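PDB 4Y4Q: sortase, SrtB family, which probably catalyses the sortase transpeptidation that builds the type II pilus of Streptococcus pneumoniae, a virulence factor. Local coordinates for residues 76-84 / 136-144; 108-116 / 124-132. All coordinates share one frame; numbering follows the deposited sequence.

In the fold
From the N terminus, the chain passes through strand 73-77, turns back at 78-82 into strand 83-88, and much later returns with helix 139-143 to cover that turn: contact 1 (76-84 / 136-144) closes this loop of 51 intervening residues. Contact 2 (108-116 / 124-132) is nested inside it as a hairpin whose two segments are separated by only seven residues. Strand 83-88 runs parallel to strand 110-112, which pairs antiparallel with 124-129; both contacts thereby reach the mixed sheet of the sortase barrel. Their centres lie about 14 Å apart, yet they touch: Tyr84 packs on Ile110, and the ring of Phe138 meets the backbone of Gly129 and His130.

Contact 1 of 2, residues 76-84 / 136-144; sequences NVYGTNIDY and VMFGDVAKF
Asp140 reaches across to Asn81, where its OD2 accepts a hydrogen bond from the backbone N of Asn81 at 2.5 Å. The bond is nearly straight (170°), but the N-H arrives from above the carboxylate plane, and so short a length should not be pressed. The other oxygen, OD1, receives only a weak bond from Asn81 ND2 at 3.2 Å, and the two side chains cross at about a right angle. Lys143 NZ adds a weak salt bridge to OD1 from the next turn of helix 139-143, leaving Asp140 between a lysine and a backbone amide.

Toward the interior, Ile82 extends CD1 to Phe144 CE1 at 3.9 Å. Val77 CG1 meets the edge of the same Phe144 ring, 4.1 Å from CZ. At the other end of the contact Tyr84 and Phe138 form an offset edge-to-face pair with planes at 61°: Phe138 CE2 stands over the Tyr84 face toward its rim, and Phe138 CD2 lies 3.5 Å from Tyr84 CE2.

The short, weakly bonded helix 139-143 lies over the reversal between strands 73-77 and 83-88 of the sortase barrel. Val77 to Thr80 form a type II turn, with Gly79 at positive phi. Thr80 OG1 sits between its backbone N and carbonyl carbon (chi1 73°), which lets it give a bond to Val77 O at 2.6 Å and accept one from Ile82 N at 3.0 Å, an ST turn holding the loop on which the Asn81 amide is presented. Further out, Phe149 makes an edge-to-face pair with Phe144, and Ile82 and Phe138 rest on strand 218-225 through Leu221 and Thr223.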
loop_
_atom_site.group_PDB
_atom_site.type_symbol
_atom_site.label_atom_id
_atom_site.label_comp_id
_atom_site.label_asym_id
_atom_site.label_seq_id
_atom_site.Cartn_x
_atom_site.Cartn_y
_atom_site.Cartn_z
ATOM N N ASN A 76 9.276 -1.182 1.465
ATOM C CA ASN A 76 10.253 -0.176 1.072
ATOM C C ASN A 76 9.946 0.311 -0.345
ATOM O O ASN A 76 9.645 -0.495 -1.222
ATOM C CB ASN A 76 11.643 -0.804 1.124
ATOM C CG ASN A 76 12.764 0.216 0.963
ATOM O OD1 ASN A 76 12.537 1.428 0.991
ATOM N ND2 ASN A 76 13.988 -0.278 0.811
ATOM N N VAL A 77 9.994 1.624 -0.560
ATOM C CA VAL A 77 9.975 2.171 -1.911
ATOM C C VAL A 77 11.266 2.968 -2.138
ATOM O O VAL A 77 11.522 3.981 -1.466
ATOM C CB VAL A 77 8.753 3.063 -2.161
ATOM C CG1 VAL A 77 8.835 3.710 -3.563
ATOM C CG2 VAL A 77 7.473 2.259 -2.026
ATOM N N TYR A 78 12.077 2.504 -3.083
ATOM C CA TYR A 78 13.436 3.018 -3.256
ATOM C C TYR A 78 13.506 4.534 -3.412
ATOM O O TYR A 78 12.622 5.139 -3.998
ATOM C CB TYR A 78 14.101 2.327 -4.447
ATOM C CG TYR A 78 14.162 0.826 -4.288
ATOM C CD1 TYR A 78 14.553 0.258 -3.085
ATOM C CD2 TYR A 78 13.823 -0.023 -5.332
ATOM C CE1 TYR A 78 14.615 -1.114 -2.927
ATOM C CE2 TYR A 78 13.874 -1.409 -5.181
ATOM C CZ TYR A 78 14.278 -1.941 -3.977
ATOM O OH TYR A 78 14.339 -3.307 -3.819
ATOM N N GLY A 79 14.559 5.138 -2.869
ATOM C CA GLY A 79 14.723 6.580 -2.926
ATOM C C GLY A 79 13.660 7.401 -2.200
ATOM O O GLY A 79 13.629 8.620 -2.362
ATOM N N THR A 80 12.792 6.764 -1.411
ATOM C CA THR A 80 11.797 7.519 -0.644
ATOM C C THR A 80 11.883 7.246 0.852
ATOM O O THR A 80 12.677 6.410 1.284
ATOM C CB THR A 80 10.370 7.178 -1.071
ATOM O OG1 THR A 80 10.025 5.875 -0.582
ATOM C CG2 THR A 80 10.220 7.224 -2.591
ATOM N N ASN A 81 11.057 7.948 1.632
ATOM C CA ASN A 81 10.940 7.692 3.070
ATOM C C ASN A 81 9.916 6.598 3.390
ATOM O O ASN A 81 9.529 6.417 4.535
ATOM C CB ASN A 81 10.570 8.974 3.824
ATOM C CG ASN A 81 11.654 10.045 3.732
ATOM O OD1 ASN A 81 12.844 9.764 3.907
ATOM N ND2 ASN A 81 11.243 11.282 3.447
ATOM N N ILE A 82 9.458 5.885 2.374
ATOM C CA ILE A 82 8.529 4.785 2.599
ATOM C C ILE A 82 9.346 3.560 2.966
ATOM O O ILE A 82 9.908 2.886 2.093
ATOM C CB ILE A 82 7.690 4.526 1.358
ATOM C CG1 ILE A 82 7.023 5.839 0.930
ATOM C CG2 ILE A 82 6.668 3.430 1.632
ATOM C CD1 ILE A 82 6.051 5.718 -0.229
ATOM N N ASP A 83 9.679 3.511 4.241
ATOM C CA ASP A 83 10.332 2.380 4.837
ATOM C C ASP A 83 9.483 2.216 6.058
ATOM O O ASP A 83 9.344 3.145 6.853
ATOM C CB ASP A 83 11.767 2.724 5.226
ATOM C CG ASP A 83 12.552 1.511 5.686
ATOM O OD1 ASP A 83 12.344 0.417 5.122
ATOM O OD2 ASP A 83 13.379 1.652 6.612
ATOM N N TYR A 84 8.903 1.046 6.220
ATOM C CA TYR A 84 8.026 0.859 7.365
ATOM C C TYR A 84 7.759 -0.610 7.671
ATOM O O TYR A 84 7.645 -1.437 6.755
ATOM C CB TYR A 84 6.673 1.538 7.093
ATOM C CG TYR A 84 6.731 3.042 6.899
ATOM C CD1 TYR A 84 7.269 3.872 7.882
ATOM C CD2 TYR A 84 6.212 3.634 5.749
ATOM C CE1 TYR A 84 7.316 5.255 7.713
ATOM C CE2 TYR A 84 6.252 5.015 5.573
ATOM C CZ TYR A 84 6.807 5.817 6.557
ATOM O OH TYR A 84 6.845 7.183 6.384
ATOM N N VAL A 136 4.896 10.624 13.523
ATOM C CA VAL A 136 5.246 10.214 12.168
ATOM C C VAL A 136 4.175 10.631 11.157
ATOM O O VAL A 136 2.985 10.715 11.484
ATOM C CB VAL A 136 5.499 8.689 12.076
ATOM C CG1 VAL A 136 4.190 7.920 12.162
ATOM C CG2 VAL A 136 6.246 8.339 10.794
ATOM N N MET A 137 4.618 10.920 9.938
ATOM C CA MET A 137 3.711 11.194 8.836
ATOM C C MET A 137 4.201 10.430 7.628
ATOM O O MET A 137 5.237 9.764 7.675
ATOM C CB MET A 137 3.646 12.689 8.531
ATOM C CG MET A 137 3.249 13.541 9.730
ATOM S SD MET A 137 3.430 15.312 9.459
ATOM C CE MET A 137 5.132 15.379 8.914
ATOM N N PHE A 138 3.457 10.534 6.541
ATOM C CA PHE A 138 3.715 9.709 5.377
ATOM C C PHE A 138 3.773 10.626 4.184
ATOM O O PHE A 138 3.148 10.380 3.148
ATOM C CB PHE A 138 2.631 8.634 5.261
ATOM C CG PHE A 138 2.560 7.756 6.471
ATOM C CD1 PHE A 138 1.801 8.131 7.573
ATOM C CD2 PHE A 138 3.312 6.589 6.541
ATOM C CE1 PHE A 138 1.766 7.341 8.722
ATOM C CE2 PHE A 138 3.286 5.793 7.680
ATOM C CZ PHE A 138 2.507 6.168 8.774
ATOM N N GLY A 139 4.556 11.690 4.364
ATOM C CA GLY A 139 4.673 12.778 3.416
ATOM C C GLY A 139 5.047 12.364 2.011
ATOM O O GLY A 139 4.601 13.003 1.057
ATOM N N ASP A 140 5.850 11.307 1.872
ATOM C CA ASP A 140 6.305 10.884 0.546
ATOM C C ASP A 140 5.168 10.320 -0.301
ATOM O O ASP A 140 5.223 10.369 -1.536
ATOM C CB ASP A 140 7.471 9.891 0.633
ATOM C CG ASP A 140 8.828 10.580 0.867
ATOM O OD1 ASP A 140 8.868 11.757 1.292
ATOM O OD2 ASP A 140 9.865 9.926 0.634
ATOM N N VAL A 141 4.123 9.805 0.339
ATOM C CA VAL A 141 3.008 9.273 -0.445
ATOM C C VAL A 141 2.400 10.359 -1.339
ATOM O O VAL A 141 2.231 10.164 -2.546
ATOM C CB VAL A 141 1.926 8.614 0.438
ATOM C CG1 VAL A 141 0.866 7.946 -0.427
ATOM C CG2 VAL A 141 2.553 7.583 1.346
ATOM N N ALA A 142 2.109 11.513 -0.748
ATOM C CA ALA A 142 1.525 12.636 -1.476
ATOM C C ALA A 142 2.445 13.168 -2.577
ATOM O O ALA A 142 1.978 13.839 -3.501
ATOM C CB ALA A 142 1.181 13.760 -0.514
ATOM N N LYS A 143 3.748 12.888 -2.485
ATOM C CA LYS A 143 4.681 13.408 -3.487
ATOM C C LYS A 143 4.482 12.709 -4.818
ATOM O O LYS A 143 4.904 13.215 -5.856
ATOM C CB LYS A 143 6.141 13.277 -3.039
ATOM C CG LYS A 143 6.482 14.017 -1.765
ATOM C CD LYS A 143 7.991 14.109 -1.586
ATOM C CE LYS A 143 8.355 14.672 -0.215
ATOM N NZ LYS A 143 9.836 14.703 -0.036
ATOM N N PHE A 144 3.835 11.547 -4.793
ATOM C CA PHE A 144 3.529 10.838 -6.035
ATOM C C PHE A 144 2.485 11.578 -6.882
ATOM O O PHE A 144 2.231 11.205 -8.025
ATOM C CB PHE A 144 3.081 9.398 -5.746
ATOM C CG PHE A 144 4.210 8.482 -5.338
ATOM C CD1 PHE A 144 4.611 8.392 -4.011
ATOM C CD2 PHE A 144 4.885 7.728 -6.289
ATOM C CE1 PHE A 144 5.669 7.551 -3.640
ATOM C CE2 PHE A 144 5.944 6.880 -5.924
ATOM C CZ PHE A 144 6.335 6.794 -4.604
#

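Contact 2 of 2, residues 108-116 / 124-132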
loop_
_atom_site.group_PDB
_atom_site.type_symbol
_atom_site.label_atom_id
_atom_site.label_comp_id
_atom_site.label_asym_id
_atom_site.label_seq_id
_atom_site.Cartn_x
_atom_site.Cartn_y
_atom_site.Cartn_z
ATOM N N GLY A 108 7.446 4.639 12.620
ATOM C CA GLY A 108 6.082 4.629 12.112
ATOM C C GLY A 108 5.672 3.203 11.784
ATOM O O GLY A 108 6.506 2.305 11.805
ATOM N N ALA A 109 4.400 2.979 11.485
ATOM C CA ALA A 109 3.946 1.632 11.140
ATOM C C ALA A 109 2.765 1.687 10.184
ATOM O O ALA A 109 1.978 2.630 10.222
ATOM C CB ALA A 109 3.585 0.841 12.398
ATOM N N ILE A 110 2.643 0.668 9.336
ATOM C CA ILE A 110 1.600 0.623 8.317
ATOM C C ILE A 110 0.681 -0.565 8.564
ATOM O O ILE A 110 1.163 -1.689 8.698
ATOM C CB ILE A 110 2.232 0.524 6.929
ATOM C CG1 ILE A 110 2.725 1.902 6.491
ATOM C CG2 ILE A 110 1.240 0.027 5.917
ATOM C CD1 ILE A 110 3.331 1.880 5.124
ATOM N N PHE A 111 -0.629 -0.318 8.636
ATOM C CA PHE A 111 -1.605 -1.341 9.038
ATOM C C PHE A 111 -2.344 -1.969 7.860
ATOM O O PHE A 111 -2.920 -1.261 7.030
ATOM C CB PHE A 111 -2.662 -0.725 9.943
ATOM C CG PHE A 111 -2.152 -0.315 11.292
ATOM C CD1 PHE A 111 -1.309 0.783 11.437
ATOM C CD2 PHE A 111 -2.540 -1.014 12.428
ATOM C CE1 PHE A 111 -0.851 1.167 12.689
ATOM C CE2 PHE A 111 -2.087 -0.634 13.689
ATOM C CZ PHE A 111 -1.241 0.456 13.819
ATOM N N LEU A 112 -2.351 -3.295 7.799
ATOM C CA LEU A 112 -3.154 -3.999 6.808
ATOM C C LEU A 112 -4.602 -3.876 7.246
ATOM O O LEU A 112 -4.890 -3.892 8.447
ATOM C CB LEU A 112 -2.783 -5.479 6.746
ATOM C CG LEU A 112 -1.606 -5.933 5.884
ATOM C CD1 LEU A 112 -0.304 -5.205 6.245
ATOM C CD2 LEU A 112 -1.425 -7.442 6.023
ATOM N N ASP A 113 -5.507 -3.732 6.284
ATOM C CA ASP A 113 -6.935 -3.757 6.589
ATOM C C ASP A 113 -7.224 -5.057 7.328
ATOM O O ASP A 113 -6.729 -6.115 6.942
ATOM C CB ASP A 113 -7.745 -3.702 5.293
ATOM C CG ASP A 113 -9.206 -3.368 5.534
ATOM O OD1 ASP A 113 -9.963 -4.241 6.049
ATOM O OD2 ASP A 113 -9.595 -2.221 5.206
ATOM N N ALA A 114 -8.004 -4.972 8.400
ATOM C CA ALA A 114 -8.332 -6.139 9.227
ATOM C C ALA A 114 -9.058 -7.263 8.477
ATOM O O ALA A 114 -9.105 -8.391 8.955
ATOM C CB ALA A 114 -9.134 -5.713 10.455
ATOM N N ARG A 115 -9.616 -6.947 7.313
ATOM C CA ARG A 115 -10.343 -7.920 6.503
ATOM C C ARG A 115 -9.437 -8.673 5.516
ATOM O O ARG A 115 -9.854 -9.683 4.922
ATOM C CB ARG A 115 -11.502 -7.231 5.754
ATOM C CG ARG A 115 -12.672 -6.789 6.661
ATOM C CD ARG A 115 -13.519 -5.704 6.021
ATOM N NE ARG A 115 -12.712 -4.550 5.616
ATOM C CZ ARG A 115 -13.195 -3.484 4.981
ATOM N NH1 ARG A 115 -14.489 -3.425 4.674
ATOM N NH2 ARG A 115 -12.384 -2.480 4.654
ATOM N N ASN A 116 -8.215 -8.177 5.329
ATOM C CA ASN A 116 -7.268 -8.808 4.405
ATOM C C ASN A 116 -6.502 -9.982 5.025
ATOM O O ASN A 116 -6.264 -10.018 6.239
ATOM C CB ASN A 116 -6.239 -7.800 3.911
ATOM C CG ASN A 116 -6.718 -6.990 2.720
ATOM O OD1 ASN A 116 -6.504 -5.780 2.665
ATOM N ND2 ASN A 116 -7.337 -7.656 1.742
ATOM N N ASN A 124 -6.484 -7.895 -3.844
ATOM C CA ASN A 124 -6.156 -6.539 -3.432
ATOM C C ASN A 124 -5.978 -6.449 -1.921
ATOM O O ASN A 124 -6.855 -6.852 -1.157
ATOM C CB ASN A 124 -7.236 -5.559 -3.895
ATOM C CG ASN A 124 -8.609 -5.912 -3.361
ATOM O OD1 ASN A 124 -8.993 -7.081 -3.324
ATOM N ND2 ASN A 124 -9.360 -4.898 -2.944
ATOM N N THR A 125 -4.838 -5.914 -1.499
ATOM C CA THR A 125 -4.554 -5.728 -0.076
ATOM C C THR A 125 -4.393 -4.242 0.200
ATOM O O THR A 125 -3.590 -3.553 -0.457
ATOM C CB THR A 125 -3.245 -6.419 0.334
ATOM O OG1 THR A 125 -3.293 -7.815 -0.007
ATOM C CG2 THR A 125 -3.025 -6.268 1.833
ATOM N N ILE A 126 -5.142 -3.742 1.175
ATOM C CA ILE A 126 -5.139 -2.309 1.448
ATOM C C ILE A 126 -4.386 -2.060 2.747
ATOM O O ILE A 126 -4.660 -2.699 3.776
ATOM C CB ILE A 126 -6.571 -1.750 1.536
ATOM C CG1 ILE A 126 -7.339 -2.105 0.256
ATOM C CG2 ILE A 126 -6.562 -0.238 1.775
ATOM C CD1 ILE A 126 -8.760 -1.611 0.235
ATOM N N ILE A 127 -3.407 -1.160 2.688
ATOM C CA ILE A 127 -2.570 -0.879 3.851
ATOM C C ILE A 127 -2.595 0.621 4.153
ATOM O O ILE A 127 -2.587 1.445 3.234
ATOM C CB ILE A 127 -1.138 -1.415 3.647
ATOM C CG1 ILE A 127 -0.433 -0.693 2.514
ATOM C CG2 ILE A 127 -1.162 -2.905 3.300
ATOM C CD1 ILE A 127 0.957 -1.243 2.248
ATOM N N TYR A 128 -2.641 0.964 5.437
ATOM C CA TYR A 128 -2.926 2.329 5.865
ATOM C C TYR A 128 -1.750 2.960 6.606
ATOM O O TYR A 128 -1.122 2.315 7.445
ATOM C CB TYR A 128 -4.146 2.341 6.803
ATOM C CG TYR A 128 -5.401 1.752 6.197
ATOM C CD1 TYR A 128 -6.168 2.477 5.285
ATOM C CD2 TYR A 128 -5.829 0.474 6.544
ATOM C CE1 TYR A 128 -7.332 1.933 4.725
ATOM C CE2 TYR A 128 -6.986 -0.077 5.995
ATOM C CZ TYR A 128 -7.730 0.660 5.088
ATOM O OH TYR A 128 -8.878 0.120 4.543
ATOM N N GLY A 129 -1.464 4.225 6.309
ATOM C CA GLY A 129 -0.573 5.005 7.152
ATOM C C GLY A 129 -1.343 6.150 7.786
ATOM O O GLY A 129 -1.760 7.068 7.081
ATOM N N HIS A 130 -1.536 6.106 9.102
ATOM C CA HIS A 130 -2.296 7.147 9.794
ATOM C C HIS A 130 -1.412 8.318 10.181
ATOM O O HIS A 130 -0.465 8.153 10.945
ATOM C CB HIS A 130 -2.955 6.597 11.064
ATOM C CG HIS A 130 -3.724 5.328 10.855
ATOM N ND1 HIS A 130 -4.783 5.231 9.977
ATOM C CD2 HIS A 130 -3.596 4.108 11.429
ATOM C CE1 HIS A 130 -5.268 4.001 10.011
ATOM N NE2 HIS A 130 -4.566 3.300 10.884
ATOM N N HIS A 131 -1.725 9.501 9.665
ATOM C CA HIS A 131 -1.033 10.711 10.088
ATOM C C HIS A 131 -1.404 11.032 11.537
ATOM O O HIS A 131 -2.583 11.108 11.886
ATOM C CB HIS A 131 -1.380 11.880 9.155
ATOM C CG HIS A 131 -0.771 13.193 9.552
ATOM N ND1 HIS A 131 -0.981 14.352 8.834
ATOM C CD2 HIS A 131 0.034 13.538 10.585
ATOM C CE1 HIS A 131 -0.335 15.350 9.409
ATOM N NE2 HIS A 131 0.291 14.884 10.475
ATOM N N VAL A 132 -0.369 11.304 12.334
ATOM C CA VAL A 132 -0.491 11.715 13.732
ATOM C C VAL A 132 0.050 13.136 13.942
ATOM O O VAL A 132 1.096 13.502 13.406
ATOM C CB VAL A 132 0.250 10.747 14.674
ATOM C CG1 VAL A 132 -0.745 9.919 15.472
ATOM C CG2 VAL A 132 1.187 9.850 13.880
HETATM O O HOH W 1 -0.279 4.256 10.717
#
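An antiparallel beta hairpin brings Phe111 opposite Tyr128, a hydrogen-bonded pair whose evidence is reciprocal: Phe111 N donates to Tyr128 O at 2.9 Å, and Tyr128 N returns a bond to Phe111 O. Beside it, Leu112 and Ile127 form a non-hydrogen-bonded pair. Beyond this pair Asp113 N donates to Ile126 O at 2.8 Å.

On the face carrying Leu112 and Ile127, the packing is aliphatic. Ile127 CG2 lies 3.8 Å from Leu112 CD1, while Ile127 CB meets Ile110 CG2 at 3.6 Å. Ile75 of strand 73-77 and Leu221 of the neighbouring strand 218-225 pack against both Ile110 and Ile127, placing this face in the interior of the sortase barrel.

On the face of Phe111 and Tyr128, the contact turns polar just past strand 110-112. With CG of Asp113 swung opposite its own backbone N (chi1 -165°), OD2 meets the tyrosine hydroxyl: Tyr128 OH donates to Asp113 OD2 at 2.5 Å, on the anti lone pair, with the carboxylate at the edge of the tyrosine ring and turned 46° from its plane. Arg115 grips both carboxylate oxygens side-on, NE to OD1 and NH2 to OD2, and its backbone N adds a bond to OD1 that makes an Asx turn. Each oxygen therefore has two donors, which should fix the rotation of the group and probably favours its charged form.

Where the strands part, Asn116 takes over as a surrogate for backbone pairing: its OD1 accepts from Ile126 N at 2.9 Å and its ND2 donates to Asn124 O at 3.0 Å. At the other end a water links Ala109 O to His130 N.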